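Local structure of Sso-CP2 metallo-carboxypetidase (Sulfolobus solfataricus, 4MMO) at residues I17-E22 / E137-V142; Y72-V77 / A86-T91; V142-Y147 / T380-L385. The protein is a zinc-binding member of the M20 peptidase family that probably acts as a carboxypeptidase, removing residues from the C-terminal end of peptides. All coordinates share one frame; numbering follows the deposited sequence.

Overall arrangement
All three contacts lie in the zinc-binding part of the chain, beside the mixed sheet that contains strands 65-71 and 128-134. Contact 2 is nested along the chain inside the long loop closed by contact 1, and contact 3 opens only after contact 1 has closed. Contact 1 is central: its centre is about 13 Å from each of the others, whose own centres lie about 23 Å apart. Asp73 and Gln75 tie 72-77 to 137-142 by hydrogen bonds, while Ser141 packs on Pro382 and Val142 is shared with contact 3. Segments near and far in sequence are thus brought together around the residues that bind zinc.

Contact 1: I17-E22 / E137-V142; sequences ISATGE and EEIGSV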
loop_
_atom_site.group_PDB
_atom_site.type_symbol
_atom_site.label_atom_id
_atom_site.label_comp_id
_atom_site.label_asym_id
_atom_site.label_seq_id
_atom_site.Cartn_x
_atom_site.Cartn_y
_atom_site.Cartn_z
ATOM N N ILE A 17 -12.457 15.369 -16.895
ATOM C CA ILE A 17 -12.109 14.398 -15.877
ATOM C C ILE A 17 -12.832 14.785 -14.597
ATOM O O ILE A 17 -12.571 15.835 -14.022
ATOM C CB ILE A 17 -10.593 14.343 -15.658
ATOM C CG1 ILE A 17 -9.883 14.110 -16.998
ATOM C CG2 ILE A 17 -10.244 13.247 -14.663
ATOM C CD1 ILE A 17 -8.373 14.189 -16.930
ATOM N N SER A 18 -13.768 13.942 -14.171
ATOM C CA SER A 18 -14.564 14.225 -12.983
ATOM C C SER A 18 -13.754 13.993 -11.712
ATOM O O SER A 18 -14.046 14.574 -10.668
ATOM C CB SER A 18 -15.823 13.355 -12.967
ATOM O OG SER A 18 -15.495 11.990 -13.157
ATOM N N ALA A 19 -12.737 13.141 -11.805
ATOM C CA ALA A 19 -11.888 12.830 -10.659
ATOM C C ALA A 19 -11.183 14.078 -10.135
ATOM O O ALA A 19 -11.004 14.232 -8.929
ATOM C CB ALA A 19 -10.867 11.772 -11.032
ATOM N N THR A 20 -10.794 14.963 -11.050
ATOM C CA THR A 20 -10.101 16.202 -10.698
ATOM C C THR A 20 -11.010 17.414 -10.886
ATOM O O THR A 20 -10.841 18.438 -10.225
ATOM C CB THR A 20 -8.837 16.398 -11.560
ATOM O OG1 THR A 20 -9.203 16.525 -12.940
ATOM C CG2 THR A 20 -7.887 15.217 -11.397
ATOM N N GLY A 21 -11.980 17.288 -11.787
ATOM C CA GLY A 21 -12.895 18.373 -12.095
ATOM C C GLY A 21 -12.457 19.143 -13.325
ATOM O O GLY A 21 -13.072 20.144 -13.701
ATOM N N GLU A 22 -11.399 18.660 -13.967
ATOM C CA GLU A 22 -10.776 19.377 -15.075
ATOM C C GLU A 22 -11.643 19.374 -16.336
ATOM O O GLU A 22 -11.785 18.351 -17.010
ATOM C CB GLU A 22 -9.400 18.774 -15.370
ATOM C CG GLU A 22 -8.443 19.709 -16.084
ATOM C CD GLU A 22 -6.994 19.289 -15.917
ATOM O OE1 GLU A 22 -6.750 18.122 -15.541
ATOM O OE2 GLU A 22 -6.097 20.126 -16.152
ATOM N N GLU A 137 -20.331 10.055 -13.263
ATOM C CA GLU A 137 -20.453 8.606 -13.401
ATOM C C GLU A 137 -19.150 7.900 -13.041
ATOM O O GLU A 137 -19.163 6.830 -12.431
ATOM C CB GLU A 137 -20.874 8.231 -14.822
ATOM C CG GLU A 137 -21.398 6.799 -14.949
ATOM C CD GLU A 137 -20.302 5.758 -15.075
ATOM O OE1 GLU A 137 -19.201 6.090 -15.565
ATOM O OE2 GLU A 137 -20.548 4.596 -14.685
ATOM N N GLU A 138 -18.028 8.504 -13.420
ATOM C CA GLU A 138 -16.721 7.913 -13.178
ATOM C C GLU A 138 -16.279 8.034 -11.718
ATOM O O GLU A 138 -15.287 7.422 -11.319
ATOM C CB GLU A 138 -15.677 8.561 -14.088
ATOM C CG GLU A 138 -15.968 8.413 -15.572
ATOM C CD GLU A 138 -15.869 6.981 -16.054
ATOM O OE1 GLU A 138 -15.530 6.096 -15.241
ATOM O OE2 GLU A 138 -16.128 6.740 -17.251
ATOM N N ILE A 139 -17.007 8.828 -10.933
ATOM C CA ILE A 139 -16.746 8.953 -9.501
ATOM C C ILE A 139 -17.948 8.497 -8.674
ATOM O O ILE A 139 -18.196 9.012 -7.585
ATOM C CB ILE A 139 -16.355 10.401 -9.109
ATOM C CG1 ILE A 139 -17.472 11.385 -9.466
ATOM C CG2 ILE A 139 -15.059 10.791 -9.801
ATOM C CD1 ILE A 139 -17.284 12.764 -8.877
ATOM N N GLY A 140 -18.697 7.536 -9.204
ATOM C CA GLY A 140 -19.748 6.884 -8.443
ATOM C C GLY A 140 -21.095 7.585 -8.418
ATOM O O GLY A 140 -21.984 7.166 -7.675
ATOM N N SER A 141 -21.256 8.636 -9.219
ATOM C CA SER A 141 -22.530 9.355 -9.310
ATOM C C SER A 141 -23.005 9.809 -7.933
ATOM O O SER A 141 -24.189 9.690 -7.605
ATOM C CB SER A 141 -23.608 8.470 -9.956
ATOM O OG SER A 141 -23.191 7.965 -11.213
ATOM N N VAL A 142 -22.074 10.330 -7.139
ATOM C CA VAL A 142 -22.325 10.655 -5.735
ATOM C C VAL A 142 -23.543 11.551 -5.543
ATOM O O VAL A 142 -24.371 11.295 -4.669
ATOM C CB VAL A 142 -21.093 11.336 -5.094
ATOM C CG1 VAL A 142 -21.372 11.722 -3.644
ATOM C CG2 VAL A 142 -19.889 10.417 -5.165
#
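Ser18 turns its OG into the gap between its backbone N and carbonyl carbon (chi1 51°), and Ile139 places CG1 in the equivalent position (chi1 60°), which sets CG2 beside its own backbone N; these two torsions bring hydroxyl and methyl together. Ser18 OG lies 3.6 Å from Ile139 CG2 and equally close, 3.6 Å, to Glu138 CB. The hydroxyl therefore rests against carbon, and its polar need is met by a hydrogen bond to Asp73 OD2, the same oxygen that accepts from the backbone N of Glu138. A small polar residue suits this spot, since the hydroxyl must fit beside a methyl while reaching a buried carboxylate.

Ile139 CG2 also comes within 3.9 Å of Ala19 N, and its distance to Ala19 CB is a loose 4.5 Å. This one methyl touches both Ser18 and Ala19, its beta branch keeping it close to the backbone. Glu138 starts out toward Ser18, but its chain bends at chi2 (-67°) and carries the carboxylate away, where OE1 accepts a hydrogen bond from Gln75 NE2. Behind the contact, Thr20 OG1 receives Glu22 N at 3.2 Å in an ST turn, and Gly21 and Glu22 together face Ile17 in a G1 bulge. Glu137 and Glu138 are zinc-binding residues in this protein, although neither binds the metal in this chain; the arrangement is that of a loop packed beside the M20 metal site.

Contact 2: Y72-V77 / A86-T91; sequences YDVQPV and APFSAT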
loop_
_atom_site.group_PDB
_atom_site.type_symbol
_atom_site.label_atom_id
_atom_site.label_comp_id
_atom_site.label_asym_id
_atom_site.label_seq_id
_atom_site.Cartn_x
_atom_site.Cartn_y
_atom_site.Cartn_z
ATOM N N TYR A 72 -21.047 12.664 -19.477
ATOM C CA TYR A 72 -20.065 13.423 -20.245
ATOM C C TYR A 72 -18.685 13.434 -19.588
ATOM O O TYR A 72 -17.711 13.863 -20.201
ATOM C CB TYR A 72 -20.554 14.855 -20.495
ATOM C CG TYR A 72 -20.784 15.682 -19.249
ATOM C CD1 TYR A 72 -19.752 16.424 -18.679
ATOM C CD2 TYR A 72 -22.036 15.742 -18.657
ATOM C CE1 TYR A 72 -19.963 17.187 -17.544
ATOM C CE2 TYR A 72 -22.259 16.503 -17.523
ATOM C CZ TYR A 72 -21.218 17.221 -16.969
ATOM O OH TYR A 72 -21.442 17.978 -15.842
ATOM N N ASP A 73 -18.598 12.954 -18.352
ATOM C CA ASP A 73 -17.312 12.877 -17.669
ATOM C C ASP A 73 -16.560 11.630 -18.100
ATOM O O ASP A 73 -17.172 10.634 -18.483
ATOM C CB ASP A 73 -17.486 12.886 -16.144
ATOM C CG ASP A 73 -18.246 11.671 -15.630
ATOM O OD1 ASP A 73 -19.342 11.398 -16.153
ATOM O OD2 ASP A 73 -17.749 10.989 -14.707
ATOM N N VAL A 74 -15.233 11.696 -18.028
ATOM C CA VAL A 74 -14.364 10.599 -18.443
ATOM C C VAL A 74 -13.365 10.233 -17.350
ATOM O O VAL A 74 -13.193 10.972 -16.381
ATOM C CB VAL A 74 -13.574 10.970 -19.710
ATOM C CG1 VAL A 74 -14.522 11.184 -20.876
ATOM C CG2 VAL A 74 -12.724 12.229 -19.467
ATOM N N GLN A 75 -12.703 9.094 -17.523
ATOM C CA GLN A 75 -11.682 8.646 -16.584
ATOM C C GLN A 75 -10.423 9.503 -16.711
ATOM O O GLN A 75 -10.192 10.115 -17.757
ATOM C CB GLN A 75 -11.326 7.184 -16.854
ATOM C CG GLN A 75 -12.338 6.177 -16.320
ATOM C CD GLN A 75 -11.975 5.645 -14.944
ATOM O OE1 GLN A 75 -10.817 5.325 -14.673
ATOM N NE2 GLN A 75 -12.967 5.548 -14.067
ATOM N N PRO A 76 -9.594 9.538 -15.651
ATOM C CA PRO A 76 -8.311 10.249 -15.737
ATOM C C PRO A 76 -7.420 9.605 -16.790
ATOM O O PRO A 76 -7.753 8.513 -17.258
ATOM C CB PRO A 76 -7.706 10.075 -14.336
ATOM C CG PRO A 76 -8.841 9.670 -13.453
ATOM C CD PRO A 76 -9.791 8.913 -14.331
ATOM N N VAL A 77 -6.316 10.257 -17.152
ATOM C CA VAL A 77 -5.471 9.783 -18.248
ATOM C C VAL A 77 -4.028 9.529 -17.821
ATOM O O VAL A 77 -3.167 9.260 -18.657
ATOM C CB VAL A 77 -5.488 10.773 -19.431
ATOM C CG1 VAL A 77 -6.907 10.942 -19.950
ATOM C CG2 VAL A 77 -4.908 12.124 -19.021
ATOM N N ALA A 86 -1.855 12.425 -27.621
ATOM C CA ALA A 86 -2.386 13.143 -26.466
ATOM C C ALA A 86 -3.806 12.658 -26.166
ATOM O O ALA A 86 -4.617 12.548 -27.082
ATOM C CB ALA A 86 -2.385 14.638 -26.723
ATOM N N PRO A 87 -4.105 12.365 -24.885
ATOM C CA PRO A 87 -5.403 11.801 -24.495
ATOM C C PRO A 87 -6.621 12.525 -25.051
ATOM O O PRO A 87 -7.654 11.881 -25.227
ATOM C CB PRO A 87 -5.386 11.920 -22.972
ATOM C CG PRO A 87 -3.966 11.824 -22.614
ATOM C CD PRO A 87 -3.210 12.498 -23.721
ATOM N N PHE A 88 -6.509 13.823 -25.319
ATOM C CA PHE A 88 -7.653 14.594 -25.800
ATOM C C PHE A 88 -7.421 15.220 -27.175
ATOM O O PHE A 88 -8.075 16.190 -27.548
ATOM C CB PHE A 88 -8.043 15.640 -24.758
ATOM C CG PHE A 88 -8.500 15.037 -23.463
ATOM C CD1 PHE A 88 -9.773 14.493 -23.352
ATOM C CD2 PHE A 88 -7.656 14.984 -22.367
ATOM C CE1 PHE A 88 -10.201 13.922 -22.167
ATOM C CE2 PHE A 88 -8.076 14.414 -21.178
ATOM C CZ PHE A 88 -9.351 13.880 -21.078
ATOM N N SER A 89 -6.507 14.639 -27.942
ATOM C CA SER A 89 -6.254 15.107 -29.298
ATOM C C SER A 89 -7.375 14.689 -30.249
ATOM O O SER A 89 -7.646 15.383 -31.230
ATOM C CB SER A 89 -4.914 14.570 -29.807
ATOM O OG SER A 89 -4.859 13.156 -29.725
ATOM N N ALA A 90 -8.032 13.568 -29.946
ATOM C CA ALA A 90 -9.040 12.987 -30.838
ATOM C C ALA A 90 -8.446 12.809 -32.226
ATOM O O ALA A 90 -9.057 13.157 -33.234
ATOM C CB ALA A 90 -10.286 13.856 -30.892
ATOM N N THR A 91 -7.231 12.279 -32.257
ATOM C CA THR A 91 -6.513 12.057 -33.499
ATOM C C THR A 91 -7.184 10.964 -34.309
ATOM O O THR A 91 -7.569 9.927 -33.767
ATOM C CB THR A 91 -5.059 11.641 -33.213
ATOM O OG1 THR A 91 -4.365 12.730 -32.591
ATOM C CG2 THR A 91 -4.331 11.240 -34.494
#
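The residues that meet lie in loops: the run 72-77, extended from Asp73 to Pro76, meets a type I beta turn from Ala86 to Ser89, with the CA atoms of Val77 and Pro87 6.6 Å apart. Val77 CG1 lies opposite the carbonyl carbon (chi1 -60°), which points it at Pro87 and the Phe88 ring. Both Val77 methyls pack on the proline ring, with CG1 3.5 Å from Pro87 CB and CG2 3.7 Å from Pro87 CG. The same CG1 also touches Phe88 CE2 at 3.9 Å. Val74, three residues earlier, sets its CG2 at the ring edge, near the ring plane, 4.1 Å from Phe88 CE1. Compact valines suit this buried, apolar contact; an alanine at Val77 would probably open a gap against Pro87 and deprive the phenyl ring of a neighbour.

Proline suits the turn's second position, with its phi of -49°. Ala86 O closes the turn by accepting Ser89 N at 2.9 Å and Ser89 OG at 2.7 Å, the latter in the carbonyl plane on a lone pair. Arg100 bonds to backbone oxygens of 72-77. The arrangement is a type I turn packing its proline and phenylalanine on the loop after strand 65-71, which ends in zinc ligand His71.

Contact 3: V142-Y147 / T380-L385; sequences VNLEDY and TQPMGL. With SO4 (sulfate ion), chain D.
Leu385 inserts its two methyls against helix 144-149, and apolar packing carries most of this contact. Its CD1 lies 3.9 Å from Leu144 CD2 and, equally, 3.9 Å from Glu145 N, filling the angle between the leucine side chain and the helix backbone. Leu144 CD2 also meets the proline ring, 4.1 Å from Pro382 CG, the two side chains crossing at about a right angle. With CG opposite the backbone N (chi1 -180°), Leu144 can reach across to both partners. Leucine suits this place because it is long enough to carry one methyl, CD2, to both Leu385 and Pro382, while the fork of Leu385 gives CD1 and CD2 different partners.

A second kind of packing sets charge beside hydrocarbon. Glu145 is extended (chi2 176°) and runs across Leu385, whose CD2 touches the glutamate stem and lies 3.9 Å from Glu145 OE1. The aliphatic part thus buries leucine surface, while OE2 has a long, weak ion pair with Lys389 and a like-charged neighbour in Glu149.

Polar bonds of 380-385 gather at its first residues, Thr380 and Gln381. Thr380 N is modelled as bonded to sulfate O4, at a 2.5 Å separation too short to be taken literally; the ion, probably from the crystallisation liquor, is also bonded by Arg311 and by His197 of the second subunit. Thr380 OG1 is bonded to Lys180 O, and Gln381 OE1 to the backbone N of zinc ligand Glu163. The chemistry implies an apolar joint between helices 144-149 and 383-389, with the sulfate lying near the second subunit and apart from it.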
loop_
_atom_site.group_PDB
_atom_site.type_symbol
_atom_site.label_atom_id
_atom_site.label_comp_id
_atom_site.label_asym_id
_atom_site.label_seq_id
_atom_site.Cartn_x
_atom_site.Cartn_y
_atom_site.Cartn_z
ATOM N N VAL A 142 -22.074 10.330 -7.139
ATOM C CA VAL A 142 -22.325 10.655 -5.735
ATOM C C VAL A 142 -23.543 11.551 -5.543
ATOM O O VAL A 142 -24.371 11.295 -4.669
ATOM C CB VAL A 142 -21.093 11.336 -5.094
ATOM C CG1 VAL A 142 -21.372 11.722 -3.644
ATOM C CG2 VAL A 142 -19.889 10.417 -5.165
ATOM N N ASN A 143 -23.657 12.591 -6.363
ATOM C CA ASN A 143 -24.724 13.573 -6.201
ATOM C C ASN A 143 -25.912 13.394 -7.145
ATOM O O ASN A 143 -26.756 14.280 -7.244
ATOM C CB ASN A 143 -24.154 14.985 -6.347
ATOM C CG ASN A 143 -23.137 15.305 -5.273
ATOM O OD1 ASN A 143 -23.467 15.342 -4.087
ATOM N ND2 ASN A 143 -21.891 15.533 -5.678
ATOM N N LEU A 144 -25.994 12.251 -7.825
ATOM C CA LEU A 144 -27.046 12.054 -8.823
ATOM C C LEU A 144 -28.396 11.721 -8.196
ATOM O O LEU A 144 -29.439 12.146 -8.695
ATOM C CB LEU A 144 -26.667 10.957 -9.823
ATOM C CG LEU A 144 -27.718 10.694 -10.907
ATOM C CD1 LEU A 144 -27.965 11.944 -11.737
ATOM C CD2 LEU A 144 -27.308 9.533 -11.801
ATOM N N GLU A 145 -28.381 10.952 -7.111
ATOM C CA GLU A 145 -29.625 10.533 -6.474
ATOM C C GLU A 145 -30.396 11.730 -5.929
ATOM O O GLU A 145 -31.606 11.828 -6.122
ATOM C CB GLU A 145 -29.358 9.530 -5.353
ATOM C CG GLU A 145 -30.627 9.034 -4.672
ATOM C CD GLU A 145 -30.361 7.964 -3.635
ATOM O OE1 GLU A 145 -29.190 7.560 -3.479
ATOM O OE2 GLU A 145 -31.328 7.527 -2.976
ATOM N N ASP A 146 -29.692 12.636 -5.254
ATOM C CA ASP A 146 -30.321 13.819 -4.677
ATOM C C ASP A 146 -31.044 14.618 -5.750
ATOM O O ASP A 146 -32.134 15.142 -5.522
ATOM C CB ASP A 146 -29.281 14.706 -3.985
ATOM C CG ASP A 146 -28.735 14.088 -2.712
ATOM O OD1 ASP A 146 -29.456 13.293 -2.075
ATOM O OD2 ASP A 146 -27.584 14.402 -2.345
ATOM N N TYR A 147 -30.438 14.709 -6.927
ATOM C CA TYR A 147 -31.070 15.405 -8.036
ATOM C C TYR A 147 -32.321 14.668 -8.525
ATOM O O TYR A 147 -33.343 15.287 -8.816
ATOM C CB TYR A 147 -30.091 15.579 -9.193
ATOM C CG TYR A 147 -30.785 15.926 -10.480
ATOM C CD1 TYR A 147 -31.251 17.211 -10.716
ATOM C CD2 TYR A 147 -30.992 14.965 -11.456
ATOM C CE1 TYR A 147 -31.898 17.528 -11.891
ATOM C CE2 TYR A 147 -31.636 15.274 -12.631
ATOM C CZ TYR A 147 -32.089 16.555 -12.845
ATOM O OH TYR A 147 -32.732 16.866 -14.019
ATOM N N THR A 380 -20.553 -1.784 -12.447
ATOM C CA THR A 380 -21.597 -1.013 -11.779
ATOM C C THR A 380 -21.946 0.244 -12.563
ATOM O O THR A 380 -21.118 0.795 -13.284
ATOM C CB THR A 380 -21.156 -0.621 -10.353
ATOM O OG1 THR A 380 -20.952 -1.807 -9.576
ATOM C CG2 THR A 380 -22.203 0.258 -9.659
ATOM N N GLN A 381 -23.187 0.688 -12.400
ATOM C CA GLN A 381 -23.719 1.846 -13.097
ATOM C C GLN A 381 -24.950 2.268 -12.290
ATOM O O GLN A 381 -25.536 1.438 -11.599
ATOM C CB GLN A 381 -24.083 1.442 -14.534
ATOM C CG GLN A 381 -24.365 2.586 -15.490
ATOM C CD GLN A 381 -24.626 2.149 -16.933
ATOM O OE1 GLN A 381 -24.965 2.982 -17.774
ATOM N NE2 GLN A 381 -24.469 0.854 -17.226
ATOM N N PRO A 382 -25.338 3.557 -12.341
ATOM C CA PRO A 382 -26.456 3.968 -11.476
ATOM C C PRO A 382 -27.850 3.573 -11.993
ATOM O O PRO A 382 -28.827 4.300 -11.793
ATOM C CB PRO A 382 -26.292 5.493 -11.402
ATOM C CG PRO A 382 -25.601 5.854 -12.665
ATOM C CD PRO A 382 -24.665 4.719 -12.953
ATOM N N MET A 383 -27.939 2.410 -12.632
ATOM C CA MET A 383 -29.208 1.872 -13.108
ATOM C C MET A 383 -30.203 1.746 -11.961
ATOM O O MET A 383 -31.404 1.959 -12.140
ATOM C CB MET A 383 -28.970 0.503 -13.740
ATOM C CG MET A 383 -30.130 -0.055 -14.537
ATOM S SD MET A 383 -29.580 -1.449 -15.545
ATOM C CE MET A 383 -31.130 -2.038 -16.212
ATOM N N GLY A 384 -29.690 1.414 -10.780
ATOM C CA GLY A 384 -30.514 1.241 -9.594
ATOM C C GLY A 384 -31.380 2.438 -9.262
ATOM O O GLY A 384 -32.512 2.279 -8.814
ATOM N N LEU A 385 -30.856 3.638 -9.482
ATOM C CA LEU A 385 -31.611 4.850 -9.190
ATOM C C LEU A 385 -32.836 4.953 -10.087
ATOM O O LEU A 385 -33.922 5.308 -9.634
ATOM C CB LEU A 385 -30.733 6.089 -9.377
ATOM C CG LEU A 385 -29.471 6.142 -8.521
ATOM C CD1 LEU A 385 -28.741 7.452 -8.765
ATOM C CD2 LEU A 385 -29.799 5.964 -7.038
HETATM S S SO4 D . -17.553 0.189 -12.906
HETATM O O1 SO4 D . -16.299 0.546 -12.252
HETATM O O2 SO4 D . -18.295 1.406 -13.274
HETATM O O3 SO4 D . -17.173 -0.677 -14.030
HETATM O O4 SO4 D . -18.396 -0.586 -12.002
#